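Local coordinates for protein monoacylglycerol lipase (Palaeococcus ferrophilus, PDB 6QE2) that hydrolyses monoacylglycerols to glycerol and free fatty acids, as an archaeal lipase of the alpha/beta-hydrolase family, at residues L148-Y159 with G230-W241. Residues are numbered along the deposited sequence; the frame is centred on the assembly and turned at random.
With GOL (glycerol), chain C.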
loop_
_atom_site.group_PDB
_atom_site.type_symbol
_atom_site.label_atom_id
_atom_site.label_comp_id
_atom_site.label_asym_id
_atom_site.label_seq_id
_atom_site.Cartn_x
_atom_site.Cartn_y
_atom_site.Cartn_z
ATOM N N LEU A 148 12.744 10.018 -6.585
ATOM C CA LEU A 148 12.040 9.065 -7.430
ATOM C C LEU A 148 10.581 8.893 -7.026
ATOM O O LEU A 148 9.864 8.110 -7.659
ATOM C CB LEU A 148 12.748 7.710 -7.359
ATOM C CG LEU A 148 14.106 7.605 -8.053
ATOM C CD1 LEU A 148 14.671 6.197 -7.909
ATOM C CD2 LEU A 148 14.025 8.034 -9.511
ATOM N N LEU A 149 10.131 9.604 -5.991
ATOM C CA LEU A 149 8.763 9.440 -5.507
ATOM C C LEU A 149 7.740 10.133 -6.395
ATOM O O LEU A 149 6.663 9.582 -6.646
ATOM C CB LEU A 149 8.648 9.977 -4.082
ATOM C CG LEU A 149 9.336 9.162 -2.993
ATOM C CD1 LEU A 149 9.299 9.952 -1.701
ATOM C CD2 LEU A 149 8.645 7.822 -2.820
ATOM N N SER A 150 8.049 11.335 -6.877
ATOM C CA SER A 150 7.040 12.151 -7.533
ATOM C C SER A 150 7.696 13.144 -8.476
ATOM O O SER A 150 8.777 13.663 -8.188
ATOM C CB SER A 150 6.191 12.907 -6.502
ATOM O OG SER A 150 5.300 13.808 -7.137
ATOM N N ARG A 151 7.026 13.405 -9.600
ATOM C CA ARG A 151 7.427 14.486 -10.490
ATOM C C ARG A 151 7.145 15.866 -9.904
ATOM O O ARG A 151 7.579 16.866 -10.484
ATOM C CB ARG A 151 6.725 14.328 -11.837
ATOM C CG ARG A 151 7.138 13.071 -12.579
ATOM C CD ARG A 151 6.706 13.107 -14.031
ATOM N NE ARG A 151 5.255 13.100 -14.179
ATOM C CZ ARG A 151 4.631 13.101 -15.352
ATOM N NH1 ARG A 151 5.337 13.110 -16.483
ATOM N NH2 ARG A 151 3.305 13.091 -15.398
ATOM N N ASN A 152 6.428 15.941 -8.779
ATOM C CA ASN A 152 6.148 17.207 -8.112
ATOM C C ASN A 152 7.269 17.499 -7.122
ATOM O O ASN A 152 7.369 16.808 -6.098
ATOM C CB ASN A 152 4.802 17.135 -7.396
ATOM C CG ASN A 152 4.407 18.437 -6.710
ATOM O OD1 ASN A 152 5.229 19.319 -6.464
ATOM N ND2 ASN A 152 3.123 18.557 -6.396
ATOM N N PRO A 153 8.109 18.479 -7.401
ATOM C CA PRO A 153 9.225 18.769 -6.502
ATOM C C PRO A 153 8.785 19.177 -5.099
ATOM O O PRO A 153 9.477 18.877 -4.141
ATOM C CB PRO A 153 9.963 19.902 -7.212
ATOM C CG PRO A 153 8.947 20.513 -8.108
ATOM C CD PRO A 153 8.069 19.392 -8.550
ATOM N N ASP A 154 7.642 19.840 -4.986
ATOM C CA ASP A 154 7.137 20.270 -3.692
ATOM C C ASP A 154 6.657 19.077 -2.862
ATOM O O ASP A 154 6.735 19.086 -1.641
ATOM C CB ASP A 154 6.023 21.297 -3.868
ATOM C CG ASP A 154 6.537 22.631 -4.379
ATOM O OD1 ASP A 154 5.924 23.184 -5.313
ATOM O OD2 ASP A 154 7.552 23.126 -3.850
ATOM N N ALA A 155 6.168 18.051 -3.538
ATOM C CA ALA A 155 5.718 16.847 -2.860
ATOM C C ALA A 155 6.925 16.125 -2.293
ATOM O O ALA A 155 6.877 15.599 -1.194
ATOM C CB ALA A 155 4.970 15.948 -3.821
ATOM N N VAL A 156 8.014 16.117 -3.054
ATOM C CA VAL A 156 9.231 15.461 -2.627
ATOM C C VAL A 156 9.789 16.171 -1.415
ATOM O O VAL A 156 10.189 15.543 -0.455
ATOM C CB VAL A 156 10.291 15.464 -3.730
ATOM C CG1 VAL A 156 11.618 14.982 -3.184
ATOM C CG2 VAL A 156 9.845 14.598 -4.888
ATOM N N LYS A 157 9.785 17.491 -1.466
ATOM C CA LYS A 157 10.278 18.297 -0.366
ATOM C C LYS A 157 9.466 18.055 0.903
ATOM O O LYS A 157 10.018 17.946 1.983
ATOM C CB LYS A 157 10.248 19.771 -0.752
ATOM C CG LYS A 157 10.558 20.724 0.378
ATOM C CD LYS A 157 10.712 22.132 -0.160
ATOM C CE LYS A 157 10.341 23.152 0.891
ATOM N NZ LYS A 157 11.461 23.343 1.848
ATOM N N ARG A 158 8.152 17.969 0.762
ATOM C CA ARG A 158 7.293 17.725 1.908
ATOM C C ARG A 158 7.613 16.383 2.557
ATOM O O ARG A 158 7.657 16.273 3.770
ATOM C CB ARG A 158 5.827 17.757 1.492
ATOM C CG ARG A 158 5.277 19.153 1.313
ATOM C CD ARG A 158 3.765 19.161 1.363
ATOM N NE ARG A 158 3.175 18.662 0.134
ATOM C CZ ARG A 158 3.102 19.357 -0.991
ATOM N NH1 ARG A 158 3.590 20.585 -1.045
ATOM N NH2 ARG A 158 2.540 18.824 -2.063
ATOM N N TYR A 159 7.835 15.370 1.736
ATOM C CA TYR A 159 8.151 14.034 2.215
ATOM C C TYR A 159 9.426 14.061 3.020
ATOM O O TYR A 159 9.511 13.490 4.093
ATOM C CB TYR A 159 8.317 13.099 1.026
ATOM C CG TYR A 159 8.588 11.649 1.349
ATOM C CD1 TYR A 159 7.552 10.756 1.536
ATOM C CD2 TYR A 159 9.877 11.169 1.427
ATOM C CE1 TYR A 159 7.792 9.428 1.807
ATOM C CE2 TYR A 159 10.128 9.842 1.694
ATOM C CZ TYR A 159 9.079 8.974 1.884
ATOM O OH TYR A 159 9.325 7.657 2.155
ATOM N N GLY A 230 4.071 8.459 -17.619
ATOM C CA GLY A 230 5.078 9.372 -17.137
ATOM C C GLY A 230 5.137 9.546 -15.635
ATOM O O GLY A 230 6.138 10.060 -15.129
ATOM N N ALA A 231 4.104 9.132 -14.906
ATOM C CA ALA A 231 4.090 9.340 -13.467
ATOM C C ALA A 231 5.137 8.471 -12.781
ATOM O O ALA A 231 5.503 7.398 -13.267
ATOM C CB ALA A 231 2.702 9.043 -12.892
ATOM N N TYR A 232 5.624 8.957 -11.642
ATOM C CA TYR A 232 6.580 8.234 -10.818
ATOM C C TYR A 232 5.823 7.321 -9.847
ATOM O O TYR A 232 4.681 6.920 -10.101
ATOM C CB TYR A 232 7.485 9.224 -10.074
ATOM C CG TYR A 232 8.509 9.932 -10.939
ATOM C CD1 TYR A 232 8.588 9.693 -12.303
ATOM C CD2 TYR A 232 9.402 10.838 -10.380
ATOM C CE1 TYR A 232 9.524 10.346 -13.087
ATOM C CE2 TYR A 232 10.344 11.489 -11.156
ATOM C CZ TYR A 232 10.400 11.243 -12.505
ATOM O OH TYR A 232 11.341 11.894 -13.279
ATOM N N HIS A 233 6.465 6.980 -8.724
ATOM C CA HIS A 233 5.912 6.022 -7.767
ATOM C C HIS A 233 4.656 6.558 -7.088
ATOM O O HIS A 233 3.682 5.818 -6.898
ATOM C CB HIS A 233 6.982 5.682 -6.734
ATOM C CG HIS A 233 6.560 4.670 -5.713
ATOM N ND1 HIS A 233 6.195 3.383 -6.044
ATOM C CD2 HIS A 233 6.472 4.751 -4.363
ATOM C CE1 HIS A 233 5.893 2.716 -4.942
ATOM N NE2 HIS A 233 6.048 3.526 -3.909
ATOM N N GLU A 234 4.661 7.829 -6.704
ATOM C CA GLU A 234 3.501 8.457 -6.076
ATOM C C GLU A 234 2.762 9.261 -7.138
ATOM O O GLU A 234 3.266 10.283 -7.615
ATOM C CB GLU A 234 3.918 9.338 -4.905
ATOM C CG GLU A 234 4.432 8.540 -3.733
ATOM C CD GLU A 234 4.773 9.393 -2.534
ATOM O OE1 GLU A 234 4.568 10.624 -2.592
ATOM O OE2 GLU A 234 5.253 8.828 -1.531
ATOM N N ILE A 235 1.577 8.784 -7.519
ATOM C CA ILE A 235 0.744 9.512 -8.470
ATOM C C ILE A 235 -0.114 10.562 -7.775
ATOM O O ILE A 235 -0.630 11.466 -8.455
ATOM C CB ILE A 235 -0.124 8.522 -9.273
ATOM C CG1 ILE A 235 0.722 7.334 -9.736
ATOM C CG2 ILE A 235 -0.735 9.187 -10.505
ATOM C CD1 ILE A 235 -0.087 6.165 -10.256
ATOM N N PHE A 236 -0.235 10.496 -6.440
ATOM C CA PHE A 236 -1.193 11.309 -5.684
ATOM C C PHE A 236 -1.028 12.798 -5.938
ATOM O O PHE A 236 -2.022 13.535 -6.004
ATOM C CB PHE A 236 -1.048 11.048 -4.182
ATOM C CG PHE A 236 -1.292 9.629 -3.782
ATOM C CD1 PHE A 236 -0.260 8.706 -3.791
ATOM C CD2 PHE A 236 -2.551 9.221 -3.371
ATOM C CE1 PHE A 236 -0.482 7.396 -3.415
ATOM C CE2 PHE A 236 -2.780 7.912 -2.997
ATOM C CZ PHE A 236 -1.743 6.996 -3.020
ATOM N N GLU A 237 0.220 13.247 -5.971
ATOM C CA GLU A 237 0.535 14.654 -6.166
ATOM C C GLU A 237 1.157 14.979 -7.522
ATOM O O GLU A 237 1.706 16.060 -7.704
ATOM C CB GLU A 237 1.419 15.157 -5.025
ATOM C CG GLU A 237 0.947 14.699 -3.655
ATOM C CD GLU A 237 1.751 15.299 -2.521
ATOM O OE1 GLU A 237 1.590 16.506 -2.250
ATOM O OE2 GLU A 237 2.535 14.562 -1.894
ATOM N N ASP A 238 1.083 14.046 -8.463
ATOM C CA ASP A 238 1.658 14.274 -9.783
ATOM C C ASP A 238 0.946 15.462 -10.402
ATOM O O ASP A 238 -0.278 15.550 -10.347
ATOM C CB ASP A 238 1.461 13.042 -10.662
ATOM C CG ASP A 238 2.264 13.104 -11.943
ATOM O OD1 ASP A 238 1.687 13.442 -12.994
ATOM O OD2 ASP A 238 3.474 12.813 -11.897
ATOM N N PRO A 239 1.740 16.352 -11.060
ATOM C CA PRO A 239 1.181 17.553 -11.700
ATOM C C PRO A 239 0.208 17.224 -12.794
ATOM O O PRO A 239 -0.863 17.836 -12.868
ATOM C CB PRO A 239 2.436 18.259 -12.250
ATOM C CG PRO A 239 3.609 17.696 -11.396
ATOM C CD PRO A 239 3.214 16.260 -11.259
ATOM N N GLU A 240 0.512 16.217 -13.588
ATOM C CA GLU A 240 -0.351 15.848 -14.702
ATOM C C GLU A 240 -1.505 14.968 -14.254
ATOM O O GLU A 240 -2.639 15.153 -14.708
ATOM C CB GLU A 240 0.478 15.137 -15.772
ATOM C CG GLU A 240 -0.319 14.678 -16.958
ATOM C CD GLU A 240 0.532 14.061 -18.039
ATOM O OE1 GLU A 240 1.774 13.914 -17.837
ATOM O OE2 GLU A 240 -0.043 13.687 -19.092
ATOM N N TRP A 241 -1.273 14.062 -13.296
ATOM C CA TRP A 241 -2.210 12.981 -13.062
ATOM C C TRP A 241 -2.854 12.934 -11.673
ATOM O O TRP A 241 -3.753 12.109 -11.464
ATOM C CB TRP A 241 -1.475 11.650 -13.284
ATOM C CG TRP A 241 -1.035 11.428 -14.672
ATOM C CD1 TRP A 241 0.234 11.282 -15.114
ATOM C CD2 TRP A 241 -1.883 11.256 -15.805
ATOM N NE1 TRP A 241 0.234 11.023 -16.472
ATOM C CE2 TRP A 241 -1.055 10.987 -16.915
ATOM C CE3 TRP A 241 -3.266 11.274 -15.982
ATOM C CZ2 TRP A 241 -1.562 10.784 -18.179
ATOM C CZ3 TRP A 241 -3.780 11.050 -17.232
ATOM C CH2 TRP A 241 -2.925 10.819 -18.326
HETATM C C1 GOL C . 5.972 5.933 0.907
HETATM O O1 GOL C . 7.037 6.107 1.831
HETATM C C2 GOL C . 6.524 6.149 -0.480
HETATM O O2 GOL C . 5.486 6.033 -1.446
HETATM C C3 GOL C . 7.571 5.080 -0.708
HETATM O O3 GOL C . 6.903 3.829 -0.799
HETATM O O HOH W 1 3.147 12.544 -6.380
HETATM O O HOH W 2 4.747 11.393 -10.013
HETATM O O HOH W 3 3.554 12.677 -18.883
#
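Charge pairing dominates where Arg151 meets Asp238 and Glu240. The Arg151 guanidinium grips Asp238 side-on: Arg151 NE reaches Asp238 OD2 at 2.9 Å and NH2 reaches OD1, both on syn lone pairs, with the two planes only 17° apart. NH2 also bonds Glu240 OE1, less regularly, from the anti side and 30° out of the carboxylate plane. A bend at chi3 turns the guanidinium toward these acids, while Gly230 O lies over one of its faces. A separate salt bridge links Arg158 NH2 to Glu237 OE1.

The aliphatic part of Arg151 serves separately: CG sits 3.5 Å from the Tyr232 ring centroid, 5° off the normal, a CH-pi contact over the face.

Among the remaining hydrogen bonds, Glu234 N donates to Leu149 O (2.7 Å). Asn152 divides its amide: ND2 holds Glu237 O at 3.2 Å, and Asn152 is the N-cap of the helix, its OD1 accepting from Asp154 N. Water 2 joins four polar atoms, Arg151 N, Tyr232 N, Glu234 O and Asp238 OD2.

On the side of the bound glycerol Leu149 CD2 packs 3.6 Å from glycerol C2, and Glu234 OE2 accepts from glycerol O2. His233, bonded to Ser87 and Asp203, fits the histidine of a Ser-His-Asp triad, so the contact probably borders the active site. It ties the start of helix 153-161 to the histidine loop between strand 223-228, at the sheet edge, and helix 242-256.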